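Local coordinates for protein beta-d-glucoside glucohydrolase (Hypocrea jecorina, PDB 3ZZ1) that probably hydrolyses terminal, non-reducing beta-D-glucosyl residues with release of beta-D-glucose, a step in cellulose degradation, at residues 79-84 with 324-329; 72-77 with 505-510. All coordinates share one frame; numbering follows the deposited sequence.

Contact 1: 79-84 with 324-329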
# COMPACT_ATOMS: atom_id res chain seq x y z
N VAL A 79 -3.20 1.08 -2.55
CA VAL A 79 -2.79 2.13 -3.49
C VAL A 79 -3.89 3.19 -3.67
O VAL A 79 -3.61 4.40 -3.76
CB VAL A 79 -2.29 1.56 -4.86
CG1 VAL A 79 -3.44 1.01 -5.71
CG2 VAL A 79 -1.49 2.62 -5.64
N GLN A 80 -5.15 2.74 -3.67
CA GLN A 80 -6.29 3.65 -3.77
C GLN A 80 -6.43 4.50 -2.51
O GLN A 80 -6.70 5.70 -2.60
CB GLN A 80 -7.59 2.87 -4.05
CG GLN A 80 -8.73 3.73 -4.59
CD GLN A 80 -8.48 4.23 -6.02
OE1 GLN A 80 -7.47 3.89 -6.64
NE2 GLN A 80 -9.41 5.02 -6.54
N ALA A 81 -6.22 3.88 -1.35
CA ALA A 81 -6.24 4.59 -0.07
C ALA A 81 -5.16 5.68 -0.00
O ALA A 81 -5.43 6.80 0.43
CB ALA A 81 -6.10 3.61 1.09
N ALA A 82 -3.95 5.36 -0.45
CA ALA A 82 -2.88 6.35 -0.53
C ALA A 82 -3.17 7.45 -1.57
O ALA A 82 -2.77 8.59 -1.39
CB ALA A 82 -1.56 5.68 -0.83
N SER A 83 -3.88 7.08 -2.64
CA SER A 83 -4.26 8.05 -3.68
C SER A 83 -5.24 9.11 -3.20
O SER A 83 -5.40 10.15 -3.84
CB SER A 83 -4.82 7.32 -4.91
OG SER A 83 -3.79 6.60 -5.58
N THR A 84 -5.90 8.85 -2.07
CA THR A 84 -6.76 9.85 -1.43
C THR A 84 -5.93 10.91 -0.71
O THR A 84 -6.39 12.05 -0.54
CB THR A 84 -7.75 9.23 -0.40
OG1 THR A 84 -7.03 8.76 0.74
CG2 THR A 84 -8.55 8.08 -1.01
N ARG A 324 -16.64 3.22 -0.74
CA ARG A 324 -17.23 4.30 -1.53
C ARG A 324 -16.38 5.56 -1.46
O ARG A 324 -16.01 6.11 -2.49
CB ARG A 324 -18.66 4.59 -1.05
CG ARG A 324 -19.37 5.77 -1.73
CD ARG A 324 -19.78 5.43 -3.16
NE ARG A 324 -20.59 6.47 -3.80
CZ ARG A 324 -21.92 6.56 -3.72
NH1 ARG A 324 -22.62 5.67 -3.02
NH2 ARG A 324 -22.55 7.54 -4.35
N ALA A 325 -16.07 6.01 -0.24
CA ALA A 325 -15.30 7.24 -0.03
C ALA A 325 -13.91 7.18 -0.67
O ALA A 325 -13.50 8.12 -1.34
CB ALA A 325 -15.20 7.57 1.46
N ILE A 326 -13.20 6.07 -0.46
CA ILE A 326 -11.83 5.96 -0.98
C ILE A 326 -11.80 5.73 -2.49
O ILE A 326 -10.99 6.35 -3.19
CB ILE A 326 -11.02 4.88 -0.22
CG1 ILE A 326 -10.72 5.36 1.21
CG2 ILE A 326 -9.73 4.58 -0.97
CD1 ILE A 326 -9.99 4.34 2.07
N ALA A 327 -12.68 4.86 -2.98
CA ALA A 327 -12.85 4.65 -4.42
C ALA A 327 -13.15 5.97 -5.12
O ALA A 327 -12.70 6.20 -6.24
CB ALA A 327 -13.97 3.66 -4.67
N ARG A 328 -13.92 6.82 -4.44
CA ARG A 328 -14.32 8.14 -4.94
C ARG A 328 -13.18 9.15 -4.85
O ARG A 328 -12.82 9.77 -5.85
CB ARG A 328 -15.54 8.63 -4.15
CG ARG A 328 -16.10 9.98 -4.57
CD ARG A 328 -17.07 10.55 -3.53
NE ARG A 328 -16.39 10.91 -2.28
CZ ARG A 328 -16.80 10.55 -1.07
NH1 ARG A 328 -17.90 9.83 -0.92
NH2 ARG A 328 -16.10 10.92 -0.00
N ASP A 329 -12.62 9.30 -3.65
CA ASP A 329 -11.63 10.35 -3.38
C ASP A 329 -10.22 10.00 -3.86
O ASP A 329 -9.32 10.84 -3.80
CB ASP A 329 -11.60 10.70 -1.88
CG ASP A 329 -12.88 11.39 -1.42
OD1 ASP A 329 -13.66 11.87 -2.28
OD2 ASP A 329 -13.10 11.46 -0.19
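Ile326 carries its CG1 anti to its own carbonyl carbon (chi1 -70°), which leaves the CG2 branch to face helix 78-83, while Thr84 (chi1 70°) holds CG2 beside its backbone N, which places that methyl against Ile326 CG2. The motif is an oblique helix-helix crossing within the two-domain core of a family 3 glycoside hydrolase. Helix 78-83 lies in the N-terminal, TIM-barrel-clan part, and helix 320-329 runs on into strand 332-336, an outer strand of a sheet in the C-terminal part. The segment axes approach to 8.3 Å and their directions differ by 68°. At the crossing Ile326 CG2 rests on the backbone of the facing helix, 3.6 Å from Ala81 N, as well as on neighbouring side chains, and its CD1 reaches past to Ala81 CB at 4.1 Å. The small side chain of Ala81 is consistent with the 8.3 Å approach. The Thr84 side chain lies obliquely across that of Ile326, CG2 to CG2 at 3.7 Å. Its rotation is fixed at the other branch, where OG1 donates to Ala81 O and accepts from Asp86 N. Gln80, bent at chi2, slides past Ile326 in the opposite direction, its CG 3.7 Å from Ile326 O. Its amide end is held by the C-terminal domain instead: NE2 donates to Ala503 O and OE1 accepts from Leu505 N. No hydrogen bond joins the two segments, so this interface is one of apolar and backbone packing. Leu89 of helix 87-103 adds a further apolar neighbour to Ile326 and Asp329. At the end of helix 320-329, Asp329 CB touches Thr84 CG2, while Arg328 grips the carboxylate side-on from above its plane, with Arg328 NE 2.9 Å from Asp329 OD1 and NH2 serving OD2.

Contact 2: 72-77 with 505-510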
# COMPACT_ATOMS: atom_id res chain seq x y z
N SER A 72 -17.87 -10.74 3.90
CA SER A 72 -16.96 -9.63 4.21
C SER A 72 -16.94 -8.57 3.12
O SER A 72 -17.34 -8.82 1.98
CB SER A 72 -15.55 -10.16 4.45
OG SER A 72 -15.08 -10.84 3.30
N THR A 73 -16.47 -7.39 3.50
CA THR A 73 -16.28 -6.29 2.57
C THR A 73 -14.97 -6.47 1.80
O THR A 73 -13.96 -6.91 2.36
CB THR A 73 -16.27 -4.93 3.33
OG1 THR A 73 -17.53 -4.74 4.00
CG2 THR A 73 -16.02 -3.75 2.39
N ALA A 74 -15.01 -6.16 0.51
CA ALA A 74 -13.82 -6.03 -0.30
C ALA A 74 -13.40 -4.56 -0.29
O ALA A 74 -13.95 -3.74 -1.03
CB ALA A 74 -14.09 -6.50 -1.72
N PHE A 75 -12.44 -4.22 0.56
CA PHE A 75 -11.95 -2.85 0.64
C PHE A 75 -11.08 -2.53 -0.57
O PHE A 75 -10.62 -3.44 -1.27
CB PHE A 75 -11.21 -2.61 1.96
CG PHE A 75 -12.09 -2.67 3.18
CD1 PHE A 75 -12.32 -3.88 3.82
CD2 PHE A 75 -12.70 -1.52 3.67
CE1 PHE A 75 -13.13 -3.95 4.95
CE2 PHE A 75 -13.52 -1.57 4.80
CZ PHE A 75 -13.74 -2.79 5.44
N THR A 76 -10.90 -1.24 -0.83
CA THR A 76 -10.01 -0.82 -1.90
C THR A 76 -8.60 -1.28 -1.57
O THR A 76 -8.25 -1.38 -0.39
CB THR A 76 -10.00 0.72 -2.07
OG1 THR A 76 -9.49 1.33 -0.88
CG2 THR A 76 -11.41 1.24 -2.35
N PRO A 77 -7.79 -1.60 -2.60
CA PRO A 77 -6.36 -1.81 -2.40
C PRO A 77 -5.71 -0.61 -1.71
O PRO A 77 -6.21 0.51 -1.80
CB PRO A 77 -5.84 -1.91 -3.83
CG PRO A 77 -6.96 -2.55 -4.57
CD PRO A 77 -8.21 -1.99 -3.97
N LEU A 505 -8.06 1.65 -8.48
CA LEU A 505 -8.62 0.34 -8.14
C LEU A 505 -9.68 0.48 -7.05
O LEU A 505 -9.35 0.53 -5.87
CB LEU A 505 -7.52 -0.64 -7.72
CG LEU A 505 -6.41 -0.94 -8.72
CD1 LEU A 505 -5.22 -1.54 -8.00
CD2 LEU A 505 -6.88 -1.85 -9.86
N PRO A 506 -10.95 0.57 -7.46
CA PRO A 506 -12.06 0.99 -6.60
C PRO A 506 -12.76 -0.12 -5.82
O PRO A 506 -13.62 0.17 -4.97
CB PRO A 506 -13.03 1.62 -7.59
CG PRO A 506 -12.82 0.85 -8.84
CD PRO A 506 -11.36 0.51 -8.88
N SER A 507 -12.42 -1.37 -6.10
CA SER A 507 -13.14 -2.52 -5.54
C SER A 507 -14.65 -2.46 -5.84
O SER A 507 -15.05 -1.98 -6.91
CB SER A 507 -12.86 -2.65 -4.04
OG SER A 507 -13.40 -3.86 -3.54
N GLN A 508 -15.46 -2.92 -4.89
CA GLN A 508 -16.91 -3.13 -5.09
C GLN A 508 -17.73 -1.87 -5.40
O GLN A 508 -18.84 -1.97 -5.92
CB GLN A 508 -17.50 -3.85 -3.87
CG GLN A 508 -17.45 -3.04 -2.58
CD GLN A 508 -17.59 -3.89 -1.33
OE1 GLN A 508 -16.97 -4.94 -1.21
NE2 GLN A 508 -18.39 -3.41 -0.39
N GLU A 509 -17.19 -0.70 -5.08
CA GLU A 509 -17.92 0.56 -5.26
C GLU A 509 -17.54 1.31 -6.54
O GLU A 509 -17.84 2.49 -6.69
CB GLU A 509 -17.75 1.47 -4.03
CG GLU A 509 -18.58 1.06 -2.82
CD GLU A 509 -20.09 1.22 -3.03
OE1 GLU A 509 -20.51 2.21 -3.67
OE2 GLU A 509 -20.85 0.37 -2.55
N SER A 510 -16.89 0.60 -7.47
CA SER A 510 -16.43 1.18 -8.73
C SER A 510 -17.38 2.21 -9.36
O SER A 510 -17.03 3.38 -9.51
CB SER A 510 -16.13 0.07 -9.75
OG SER A 510 -15.70 0.63 -10.98
O HOH W 1 -19.39 -4.07 2.24
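Gln508 points its amide at the backbone of Ala74, and its side chain crosses that of Thr73 at about a right angle. With CG lodged between its backbone N and carbonyl carbon (chi1 65°) and the chain extended beyond, OE1 accepts from Ala74 N at 2.9 Å, the N-H coming from a direction tilted 34° from the amide C=O plane. The other amide atom, NE2, donates to a water at 2.9 Å, and that water in turn donates to Thr73 OG1. The threonine hydroxyl is also hydrogen-bonded to Glu100, while its CG2 lies over the centre of the Phe75 ring. One residue earlier, Ser507 brings OG anti to its backbone N and donates to Ala74 O at 2.6 Å, arriving from above the carbonyl plane. The same carbonyl oxygen lies 3.3 Å from Gln508 OE1; both are acceptors and not bonded to each other, OE1 being served by Ala74 N and Ala74 O by Ser507 OG. A leucine in place of Gln508 would probably leave the buried Ala74 N without its acceptor and the water that links to Thr73 without the N-H it accepts from. At the far end Pro77 and Leu505 make an apolar contact, crossing at about a right angle with Pro77 CG 3.7 Å from Leu505 CB. Beside them the Thr76 CG2 methyl packs against a backbone carbonyl, 3.6 Å from Pro506 O. The touching parts run 174° apart, yet neither is a strand. This is a loop-to-loop junction between the N-terminal, TIM-barrel-clan domain and the C-terminal domain, the two-domain body of family 3 glycoside hydrolases.

Both contacts are buried and sit side by side, their centres about 10 Å apart, and they join neighbouring elements: the 72-77 loop and helix 78-83, continuous in the chain, meet the 505-510 loop and helix 320-329 respectively. Contact 1 is helix on helix, held by methyl and backbone packing without a hydrogen bond between its segments. Contact 2 joins irregular loops, and there side-chain groups satisfy buried backbone N-H and C=O groups that no regular structure engages, with a water assisting. The two meet directly: Ile326 CG2 packs on Thr76 OG1 at 3.3 Å, and Ala327 CB lies 3.5 Å from Pro506 O.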